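Local coordinates for 401aa long hypothetical glucose-1-phosphate thymidylyltransferase (Sulfolobus tokodaii, PDB 2GGO), which probably catalyses nucleotidyl transfer from dTTP or UTP to a sugar 1-phosphate, and probably acts in making UDP-N-acetylglucosamine and UDP-N-acetylgalactosamine, at residues 20-34 / 51-65. Residues are numbered along the deposited sequence; the frame is centred on the assembly and turned at random.
Sequences TRPKAFVPILSKPLI and VIVSSKNKEYFEKKL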
ATOM      1  N   THR A  20      -7.598  10.208  -4.381  1.00 23.63           N
ATOM      2  CA  THR A  20      -7.397  10.465  -5.782  1.00 24.85           C
ATOM      3  C   THR A  20      -6.974   9.232  -6.620  1.00 26.33           C
ATOM      4  O   THR A  20      -6.885   9.322  -7.847  1.00 28.61           O
ATOM      5  CB  THR A  20      -6.348  11.523  -5.988  1.00 25.30           C
ATOM      6  OG1 THR A  20      -5.155  11.035  -5.403  1.00 21.05           O
ATOM      7  CG2 THR A  20      -6.776  12.872  -5.312  1.00 23.26           C
ATOM      8  N   ARG A  21      -6.698   8.100  -5.988  1.00 27.23           N
ATOM      9  CA  ARG A  21      -6.267   6.895  -6.725  1.00 27.91           C
ATOM     10  C   ARG A  21      -6.778   5.673  -5.941  1.00 28.33           C
ATOM     11  O   ARG A  21      -6.987   5.780  -4.730  1.00 29.69           O
ATOM     12  CB  ARG A  21      -4.742   6.880  -6.919  1.00 28.01           C
ATOM     13  CG  ARG A  21      -3.953   6.258  -5.780  1.00 28.24           C
ATOM     14  CD  ARG A  21      -2.487   6.092  -6.164  1.00 31.95           C
ATOM     15  NE  ARG A  21      -1.808   7.398  -6.190  1.00 33.37           N
ATOM     16  CZ  ARG A  21      -0.709   7.680  -6.869  1.00 35.38           C
ATOM     17  NH1 ARG A  21      -0.090   6.757  -7.585  1.00 37.54           N
ATOM     18  NH2 ARG A  21      -0.207   8.904  -6.822  1.00 33.91           N
ATOM     19  N   PRO A  22      -7.112   4.544  -6.626  1.00 27.43           N
ATOM     20  CA  PRO A  22      -7.526   3.318  -5.904  1.00 26.84           C
ATOM     21  C   PRO A  22      -6.337   2.732  -5.206  1.00 26.30           C
ATOM     22  O   PRO A  22      -5.230   2.928  -5.680  1.00 26.37           O
ATOM     23  CB  PRO A  22      -8.032   2.366  -7.025  1.00 27.08           C
ATOM     24  CG  PRO A  22      -8.134   3.205  -8.259  1.00 27.21           C
ATOM     25  CD  PRO A  22      -7.200   4.385  -8.086  1.00 27.34           C
ATOM     26  N   LYS A  23      -6.499   2.058  -4.074  1.00 26.82           N
ATOM     27  CA  LYS A  23      -5.267   1.549  -3.416  1.00 28.46           C
ATOM     28  C   LYS A  23      -4.349   0.694  -4.260  1.00 28.43           C
ATOM     29  O   LYS A  23      -3.171   0.582  -3.945  1.00 27.43           O
ATOM     30  CB  LYS A  23      -5.534   0.797  -2.127  1.00 29.94           C
ATOM     31  CG  LYS A  23      -6.981   0.446  -1.940  1.00 36.08           C
ATOM     32  CD  LYS A  23      -7.130  -1.041  -1.590  1.00 42.38           C
ATOM     33  CE  LYS A  23      -8.606  -1.490  -1.738  1.00 48.21           C
ATOM     34  NZ  LYS A  23      -9.004  -2.494  -0.688  1.00 49.29           N
ATOM     35  N   ALA A  24      -4.892   0.072  -5.313  1.00 28.15           N
ATOM     36  CA  ALA A  24      -4.111  -0.829  -6.172  1.00 28.16           C
ATOM     37  C   ALA A  24      -3.017  -0.048  -6.837  1.00 27.91           C
ATOM     38  O   ALA A  24      -2.019  -0.612  -7.290  1.00 26.36           O
ATOM     39  CB  ALA A  24      -5.033  -1.439  -7.234  1.00 29.14           C
ATOM     40  N   PHE A  25      -3.193   1.270  -6.893  1.00 29.05           N
ATOM     41  CA  PHE A  25      -2.205   2.147  -7.565  1.00 30.14           C
ATOM     42  C   PHE A  25      -1.217   2.889  -6.637  1.00 30.11           C
ATOM     43  O   PHE A  25      -0.456   3.687  -7.092  1.00 31.54           O
ATOM     44  CB  PHE A  25      -2.904   3.085  -8.546  1.00 30.41           C
ATOM     45  CG  PHE A  25      -3.469   2.366  -9.716  1.00 29.55           C
ATOM     46  CD1 PHE A  25      -2.636   2.013 -10.789  1.00 27.79           C
ATOM     47  CD2 PHE A  25      -4.797   1.984  -9.730  1.00 29.20           C
ATOM     48  CE1 PHE A  25      -3.138   1.301 -11.863  1.00 29.35           C
ATOM     49  CE2 PHE A  25      -5.307   1.261 -10.792  1.00 28.58           C
ATOM     50  CZ  PHE A  25      -4.473   0.926 -11.867  1.00 29.12           C
ATOM     51  N   VAL A  26      -1.257   2.605  -5.352  1.00 30.54           N
ATOM     52  CA  VAL A  26      -0.254   3.092  -4.392  1.00 31.26           C
ATOM     53  C   VAL A  26       1.120   2.708  -4.941  1.00 30.13           C
ATOM     54  O   VAL A  26       1.313   1.519  -5.268  1.00 29.98           O
ATOM     55  CB  VAL A  26      -0.478   2.456  -3.006  1.00 30.34           C
ATOM     56  CG1 VAL A  26       0.758   2.563  -2.113  1.00 33.24           C
ATOM     57  CG2 VAL A  26      -1.616   3.111  -2.304  1.00 31.80           C
ATOM     58  N   PRO A  27       2.079   3.695  -5.052  1.00 30.51           N
ATOM     59  CA  PRO A  27       3.381   3.325  -5.566  1.00 29.46           C
ATOM     60  C   PRO A  27       4.308   2.691  -4.517  1.00 30.67           C
ATOM     61  O   PRO A  27       4.274   2.993  -3.301  1.00 30.53           O
ATOM     62  CB  PRO A  27       3.945   4.644  -6.117  1.00 29.62           C
ATOM     63  CG  PRO A  27       3.323   5.686  -5.345  1.00 28.82           C
ATOM     64  CD  PRO A  27       2.051   5.141  -4.716  1.00 29.58           C
ATOM     65  N   ILE A  28       5.083   1.741  -5.006  1.00 30.98           N
ATOM     66  CA  ILE A  28       6.158   1.158  -4.262  1.00 31.89           C
ATOM     67  C   ILE A  28       7.316   1.486  -5.172  1.00 31.80           C
ATOM     68  O   ILE A  28       7.350   1.024  -6.331  1.00 32.88           O
ATOM     69  CB  ILE A  28       5.970  -0.353  -4.119  1.00 32.66           C
ATOM     70  CG1 ILE A  28       4.648  -0.637  -3.419  1.00 33.25           C
ATOM     71  CG2 ILE A  28       7.149  -0.950  -3.350  1.00 31.51           C
ATOM     72  CD1 ILE A  28       4.090  -1.938  -3.803  1.00 38.02           C
ATOM     73  N   LEU A  29       8.227   2.330  -4.687  1.00 32.31           N
ATOM     74  CA  LEU A  29       9.230   2.952  -5.534  1.00 31.89           C
ATOM     75  C   LEU A  29       8.500   3.488  -6.750  1.00 33.71           C
ATOM     76  O   LEU A  29       7.449   4.120  -6.618  1.00 34.29           O
ATOM     77  CB  LEU A  29      10.329   1.951  -5.901  1.00 31.39           C
ATOM     78  CG  LEU A  29      11.061   1.314  -4.722  1.00 30.71           C
ATOM     79  CD1 LEU A  29      12.147   0.347  -5.170  1.00 23.40           C
ATOM     80  CD2 LEU A  29      11.647   2.360  -3.766  1.00 24.30           C
ATOM     81  N   SER A  30       8.969   3.178  -7.943  1.00 35.09           N
ATOM     82  CA  SER A  30       8.378   3.798  -9.102  1.00 35.84           C
ATOM     83  C   SER A  30       7.095   3.188  -9.671  1.00 35.78           C
ATOM     84  O   SER A  30       6.557   3.738 -10.630  1.00 37.02           O
ATOM     85  CB  SER A  30       9.415   3.837 -10.205  1.00 36.52           C
ATOM     86  OG  SER A  30       9.518   2.563 -10.819  1.00 41.22           O
ATOM     87  N   LYS A  31       6.578   2.075  -9.149  1.00 35.11           N
ATOM     88  CA  LYS A  31       5.407   1.490  -9.822  1.00 34.36           C
ATOM     89  C   LYS A  31       4.303   1.103  -8.884  1.00 31.26           C
ATOM     90  O   LYS A  31       4.564   0.823  -7.712  1.00 30.82           O
ATOM     91  CB  LYS A  31       5.788   0.379 -10.841  1.00 34.95           C
ATOM     92  CG  LYS A  31       6.379  -0.885 -10.281  1.00 38.09           C
ATOM     93  CD  LYS A  31       7.215  -1.656 -11.309  1.00 37.96           C
ATOM     94  CE  LYS A  31       7.684  -2.986 -10.675  1.00 42.73           C
ATOM     95  NZ  LYS A  31       8.395  -3.950 -11.567  1.00 46.44           N
ATOM     96  N   PRO A  32       3.059   1.142  -9.380  1.00 29.12           N
ATOM     97  CA  PRO A  32       1.944   0.857  -8.486  1.00 27.72           C
ATOM     98  C   PRO A  32       1.958  -0.601  -7.970  1.00 27.11           C
ATOM     99  O   PRO A  32       2.488  -1.510  -8.624  1.00 24.83           O
ATOM    100  CB  PRO A  32       0.732   1.173  -9.350  1.00 28.07           C
ATOM    101  CG  PRO A  32       1.183   0.910 -10.713  1.00 27.70           C
ATOM    102  CD  PRO A  32       2.595   1.436 -10.748  1.00 29.00           C
ATOM    103  N   LEU A  33       1.403  -0.799  -6.785  1.00 27.12           N
ATOM    104  CA  LEU A  33       1.212  -2.105  -6.222  1.00 27.24           C
ATOM    105  C   LEU A  33       0.689  -3.130  -7.258  1.00 28.08           C
ATOM    106  O   LEU A  33       1.235  -4.233  -7.364  1.00 30.76           O
ATOM    107  CB  LEU A  33       0.231  -2.017  -5.052  1.00 26.05           C
ATOM    108  CG  LEU A  33      -0.104  -3.342  -4.347  1.00 26.39           C
ATOM    109  CD1 LEU A  33       1.056  -3.960  -3.700  1.00 23.54           C
ATOM    110  CD2 LEU A  33      -1.147  -3.062  -3.313  1.00 27.32           C
ATOM    111  N   ILE A  34      -0.371  -2.791  -7.993  1.00 27.50           N
ATOM    112  CA  ILE A  34      -1.050  -3.772  -8.815  1.00 26.82           C
ATOM    113  C   ILE A  34      -0.148  -4.265  -9.951  1.00 28.34           C
ATOM    114  O   ILE A  34      -0.288  -5.368 -10.471  1.00 28.76           O
ATOM    115  CB  ILE A  34      -2.389  -3.242  -9.354  1.00 26.74           C
ATOM    116  CG1 ILE A  34      -3.187  -4.449  -9.859  1.00 23.39           C
ATOM    117  CG2 ILE A  34      -2.119  -2.117 -10.440  1.00 23.80           C
ATOM    118  CD1 ILE A  34      -4.537  -4.190 -10.335  1.00 21.54           C
ATOM    119  N   VAL A  51      -9.287  -7.949 -12.842  1.00 34.79           N
ATOM    120  CA  VAL A  51      -9.480  -7.174 -11.606  1.00 34.76           C
ATOM    121  C   VAL A  51     -10.958  -6.908 -11.301  1.00 35.04           C
ATOM    122  O   VAL A  51     -11.670  -6.347 -12.110  1.00 35.33           O
ATOM    123  CB  VAL A  51      -8.711  -5.833 -11.643  1.00 35.01           C
ATOM    124  CG1 VAL A  51      -8.526  -5.306 -10.237  1.00 33.20           C
ATOM    125  CG2 VAL A  51      -7.389  -6.030 -12.300  1.00 33.73           C
ATOM    126  N   ILE A  52     -11.420  -7.313 -10.133  1.00 36.02           N
ATOM    127  CA  ILE A  52     -12.740  -6.883  -9.675  1.00 37.92           C
ATOM    128  C   ILE A  52     -12.572  -5.541  -8.945  1.00 38.60           C
ATOM    129  O   ILE A  52     -11.779  -5.404  -8.018  1.00 37.98           O
ATOM    130  CB  ILE A  52     -13.404  -7.940  -8.798  1.00 38.36           C
ATOM    131  CG1 ILE A  52     -13.613  -9.205  -9.652  1.00 40.57           C
ATOM    132  CG2 ILE A  52     -14.750  -7.432  -8.241  1.00 39.39           C
ATOM    133  CD1 ILE A  52     -13.258 -10.504  -8.952  1.00 39.37           C
ATOM    134  N   VAL A  53     -13.290  -4.549  -9.434  1.00 39.21           N
ATOM    135  CA  VAL A  53     -13.159  -3.183  -8.978  1.00 40.53           C
ATOM    136  C   VAL A  53     -14.550  -2.632  -8.623  1.00 42.69           C
ATOM    137  O   VAL A  53     -15.567  -3.312  -8.804  1.00 43.11           O
ATOM    138  CB  VAL A  53     -12.451  -2.306 -10.048  1.00 39.69           C
ATOM    139  CG1 VAL A  53     -11.179  -2.956 -10.485  1.00 38.80           C
ATOM    140  CG2 VAL A  53     -13.337  -2.036 -11.274  1.00 38.75           C
ATOM    141  N   SER A  54     -14.606  -1.418  -8.084  1.00 44.20           N
ATOM    142  CA  SER A  54     -15.886  -0.768  -7.895  1.00 45.17           C
ATOM    143  C   SER A  54     -16.199   0.030  -9.156  1.00 46.17           C
ATOM    144  O   SER A  54     -15.287   0.398  -9.906  1.00 45.69           O
ATOM    145  CB  SER A  54     -15.839   0.116  -6.654  1.00 45.49           C
ATOM    146  OG  SER A  54     -14.912   1.174  -6.841  1.00 45.05           O
ATOM    147  N   SER A  55     -17.487   0.282  -9.401  1.00 48.01           N
ATOM    148  CA  SER A  55     -17.941   1.060 -10.587  1.00 49.90           C
ATOM    149  C   SER A  55     -17.327   2.449 -10.636  1.00 50.86           C
ATOM    150  O   SER A  55     -16.855   2.891 -11.699  1.00 50.50           O
ATOM    151  CB  SER A  55     -19.459   1.157 -10.595  1.00 49.97           C
ATOM    152  OG  SER A  55     -20.009  -0.028 -10.016  1.00 51.46           O
ATOM    153  N   LYS A  56     -17.312   3.115  -9.472  1.00 52.55           N
ATOM    154  CA  LYS A  56     -16.533   4.362  -9.277  1.00 54.47           C
ATOM    155  C   LYS A  56     -15.158   4.273  -9.915  1.00 54.87           C
ATOM    156  O   LYS A  56     -14.741   5.215 -10.600  1.00 55.47           O
ATOM    157  CB  LYS A  56     -16.384   4.766  -7.790  1.00 54.33           C
ATOM    158  CG  LYS A  56     -16.580   3.618  -6.755  1.00 56.24           C
ATOM    159  CD  LYS A  56     -16.287   3.986  -5.259  1.00 56.47           C
ATOM    160  CE  LYS A  56     -14.813   3.733  -4.821  1.00 57.50           C
ATOM    161  NZ  LYS A  56     -14.558   2.360  -4.240  1.00 57.92           N
ATOM    162  N   ASN A  57     -14.468   3.139  -9.705  1.00 55.63           N
ATOM    163  CA  ASN A  57     -13.049   2.991 -10.096  1.00 55.81           C
ATOM    164  C   ASN A  57     -12.796   2.323 -11.459  1.00 55.49           C
ATOM    165  O   ASN A  57     -11.663   2.273 -11.935  1.00 55.57           O
ATOM    166  CB  ASN A  57     -12.240   2.312  -8.971  1.00 55.96           C
ATOM    167  CG  ASN A  57     -12.240   3.116  -7.662  1.00 56.76           C
ATOM    168  OD1 ASN A  57     -12.550   4.310  -7.642  1.00 58.69           O
ATOM    169  ND2 ASN A  57     -11.894   2.450  -6.555  1.00 57.33           N
ATOM    170  N   LYS A  58     -13.861   1.840 -12.084  1.00 55.63           N
ATOM    171  CA  LYS A  58     -13.804   1.152 -13.388  1.00 55.89           C
ATOM    172  C   LYS A  58     -13.002   1.875 -14.477  1.00 55.26           C
ATOM    173  O   LYS A  58     -12.263   1.252 -15.233  1.00 54.63           O
ATOM    174  CB  LYS A  58     -15.244   0.895 -13.873  1.00 56.34           C
ATOM    175  CG  LYS A  58     -15.410   0.556 -15.348  1.00 58.55           C
ATOM    176  CD  LYS A  58     -16.746   1.141 -15.920  1.00 63.59           C
ATOM    177  CE  LYS A  58     -16.914   2.705 -15.744  1.00 64.45           C
ATOM    178  NZ  LYS A  58     -16.307   3.589 -16.816  1.00 62.88           N
ATOM    179  N   GLU A  59     -13.183   3.187 -14.562  1.00 55.15           N
ATOM    180  CA  GLU A  59     -12.599   3.992 -15.637  1.00 55.04           C
ATOM    181  C   GLU A  59     -11.088   4.132 -15.482  1.00 53.48           C
ATOM    182  O   GLU A  59     -10.330   4.054 -16.466  1.00 53.21           O
ATOM    183  CB  GLU A  59     -13.220   5.395 -15.644  1.00 56.09           C
ATOM    184  CG  GLU A  59     -12.672   6.304 -16.776  1.00 60.03           C
ATOM    185  CD  GLU A  59     -12.041   7.638 -16.286  1.00 64.68           C
ATOM    186  OE1 GLU A  59     -12.320   8.680 -16.923  1.00 67.21           O
ATOM    187  OE2 GLU A  59     -11.250   7.652 -15.305  1.00 65.12           O
ATOM    188  N   TYR A  60     -10.689   4.386 -14.230  1.00 51.64           N
ATOM    189  CA  TYR A  60      -9.299   4.538 -13.826  1.00 49.32           C
ATOM    190  C   TYR A  60      -8.437   3.309 -14.203  1.00 47.98           C
ATOM    191  O   TYR A  60      -7.371   3.447 -14.832  1.00 47.33           O
ATOM    192  CB  TYR A  60      -9.249   4.814 -12.308  1.00 49.25           C
ATOM    193  CG  TYR A  60      -7.922   5.367 -11.828  1.00 48.43           C
ATOM    194  CD1 TYR A  60      -7.752   6.719 -11.577  1.00 46.60           C
ATOM    195  CD2 TYR A  60      -6.826   4.535 -11.669  1.00 47.79           C
ATOM    196  CE1 TYR A  60      -6.532   7.211 -11.161  1.00 47.58           C
ATOM    197  CE2 TYR A  60      -5.622   5.016 -11.266  1.00 48.79           C
ATOM    198  CZ  TYR A  60      -5.471   6.348 -10.999  1.00 48.16           C
ATOM    199  OH  TYR A  60      -4.227   6.777 -10.591  1.00 49.54           O
ATOM    200  N   PHE A  61      -8.920   2.126 -13.815  1.00 46.08           N
ATOM    201  CA  PHE A  61      -8.240   0.862 -14.106  1.00 45.09           C
ATOM    202  C   PHE A  61      -8.103   0.621 -15.590  1.00 45.67           C
ATOM    203  O   PHE A  61      -7.027   0.334 -16.086  1.00 44.61           O
ATOM    204  CB  PHE A  61      -8.960  -0.312 -13.437  1.00 43.05           C
ATOM    205  CG  PHE A  61      -8.730  -0.416 -11.952  1.00 40.47           C
ATOM    206  CD1 PHE A  61      -7.755  -1.269 -11.446  1.00 36.81           C
ATOM    207  CD2 PHE A  61      -9.498   0.332 -11.057  1.00 35.49           C
ATOM    208  CE1 PHE A  61      -7.536  -1.391 -10.074  1.00 35.29           C
ATOM    209  CE2 PHE A  61      -9.319   0.212  -9.674  1.00 35.61           C
ATOM    210  CZ  PHE A  61      -8.328  -0.631  -9.174  1.00 38.04           C
ATOM    211  N   GLU A  62      -9.209   0.759 -16.308  1.00 48.18           N
ATOM    212  CA  GLU A  62      -9.196   0.613 -17.754  1.00 50.19           C
ATOM    213  C   GLU A  62      -8.149   1.518 -18.368  1.00 50.57           C
ATOM    214  O   GLU A  62      -7.400   1.090 -19.225  1.00 50.88           O
ATOM    215  CB  GLU A  62     -10.582   0.853 -18.354  1.00 50.72           C
ATOM    216  CG  GLU A  62     -11.159  -0.373 -19.066  1.00 55.10           C
ATOM    217  CD  GLU A  62     -12.694  -0.510 -18.928  1.00 61.13           C
ATOM    218  OE1 GLU A  62     -13.335   0.343 -18.249  1.00 63.30           O
ATOM    219  OE2 GLU A  62     -13.259  -1.489 -19.497  1.00 62.27           O
ATOM    220  N   LYS A  63      -8.074   2.761 -17.907  1.00 51.54           N
ATOM    221  CA  LYS A  63      -7.150   3.732 -18.489  1.00 51.86           C
ATOM    222  C   LYS A  63      -5.686   3.394 -18.260  1.00 51.40           C
ATOM    223  O   LYS A  63      -4.871   3.605 -19.150  1.00 51.41           O
ATOM    224  CB  LYS A  63      -7.483   5.147 -17.998  1.00 52.74           C
ATOM    225  CG  LYS A  63      -8.606   5.760 -18.828  1.00 54.48           C
ATOM    226  CD  LYS A  63      -9.402   6.857 -18.104  1.00 57.47           C
ATOM    227  CE  LYS A  63     -10.239   7.684 -19.115  1.00 56.84           C
ATOM    228  NZ  LYS A  63      -9.441   8.741 -19.847  1.00 58.61           N
ATOM    229  N   LYS A  64      -5.376   2.847 -17.076  1.00 50.75           N
ATOM    230  CA  LYS A  64      -3.998   2.550 -16.650  1.00 49.44           C
ATOM    231  C   LYS A  64      -3.472   1.143 -17.021  1.00 48.86           C
ATOM    232  O   LYS A  64      -2.295   0.984 -17.333  1.00 48.56           O
ATOM    233  CB  LYS A  64      -3.849   2.812 -15.148  1.00 49.46           C
ATOM    234  CG  LYS A  64      -3.877   4.277 -14.740  1.00 50.29           C
ATOM    235  CD  LYS A  64      -2.505   4.944 -14.856  1.00 54.63           C
ATOM    236  CE  LYS A  64      -1.777   4.983 -13.506  1.00 57.08           C
ATOM    237  NZ  LYS A  64      -0.329   4.509 -13.607  1.00 58.04           N
ATOM    238  N   LEU A  65      -4.327   0.130 -17.007  1.00 48.16           N
ATOM    239  CA  LEU A  65      -3.850  -1.243 -17.168  1.00 48.22           C
ATOM    240  C   LEU A  65      -4.012  -1.773 -18.579  1.00 50.34           C
ATOM    241  O   LEU A  65      -5.141  -2.041 -19.007  1.00 51.34           O
ATOM    242  CB  LEU A  65      -4.568  -2.162 -16.177  1.00 46.53           C
ATOM    243  CG  LEU A  65      -4.301  -1.869 -14.700  1.00 40.67           C
ATOM    244  CD1 LEU A  65      -5.135  -2.747 -13.843  1.00 33.76           C
ATOM    245  CD2 LEU A  65      -2.861  -2.070 -14.413  1.00 36.62           C
TER
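Phe25 is set against two rings of helix 58-64, Tyr60 and Phe61, both edge-to-face. Tyr60 turns its edge to one face of Phe25, with Tyr60 CE2 3.5 Å from Phe25 CD2 and the planes at 60°. Phe25 points its own edge at a face of Phe61, with centroids 5.0 Å apart. Val53 CG1 sits over the centre of the opposite face of Phe61. Pro22 packs against both helix rings. Its CD sits over the face of Tyr60, 3.7 Å from the ring centroid, a CH-pi contact, and its CG meets Phe61 CE2 at 3.5 Å. Tyr60 CG, anti to the backbone N (chi1 -164°), carries the ring across to Pro22. Ile34 CG2 lies over the opposite face of Phe25, toward its rim, while Ile34 CD1 touches Leu65 CD1 at 3.8 Å and Val51. The contact thus packs Pro22, the 3-10 turn 23-25 and Ile34 against helix 58-64, Leu65 and strand 48-53 of the nucleotidyltransferase fold. No hydrogen bond links the segments; buried apolar surface and ring fit hold them. Arg21 NH1 instead donates a hydrogen bond to Phe25 O (3.1 Å), from above the carbonyl plane, and NH2 salt-bridges Glu302 and Glu319 of the C-terminal hexapeptide-repeat part.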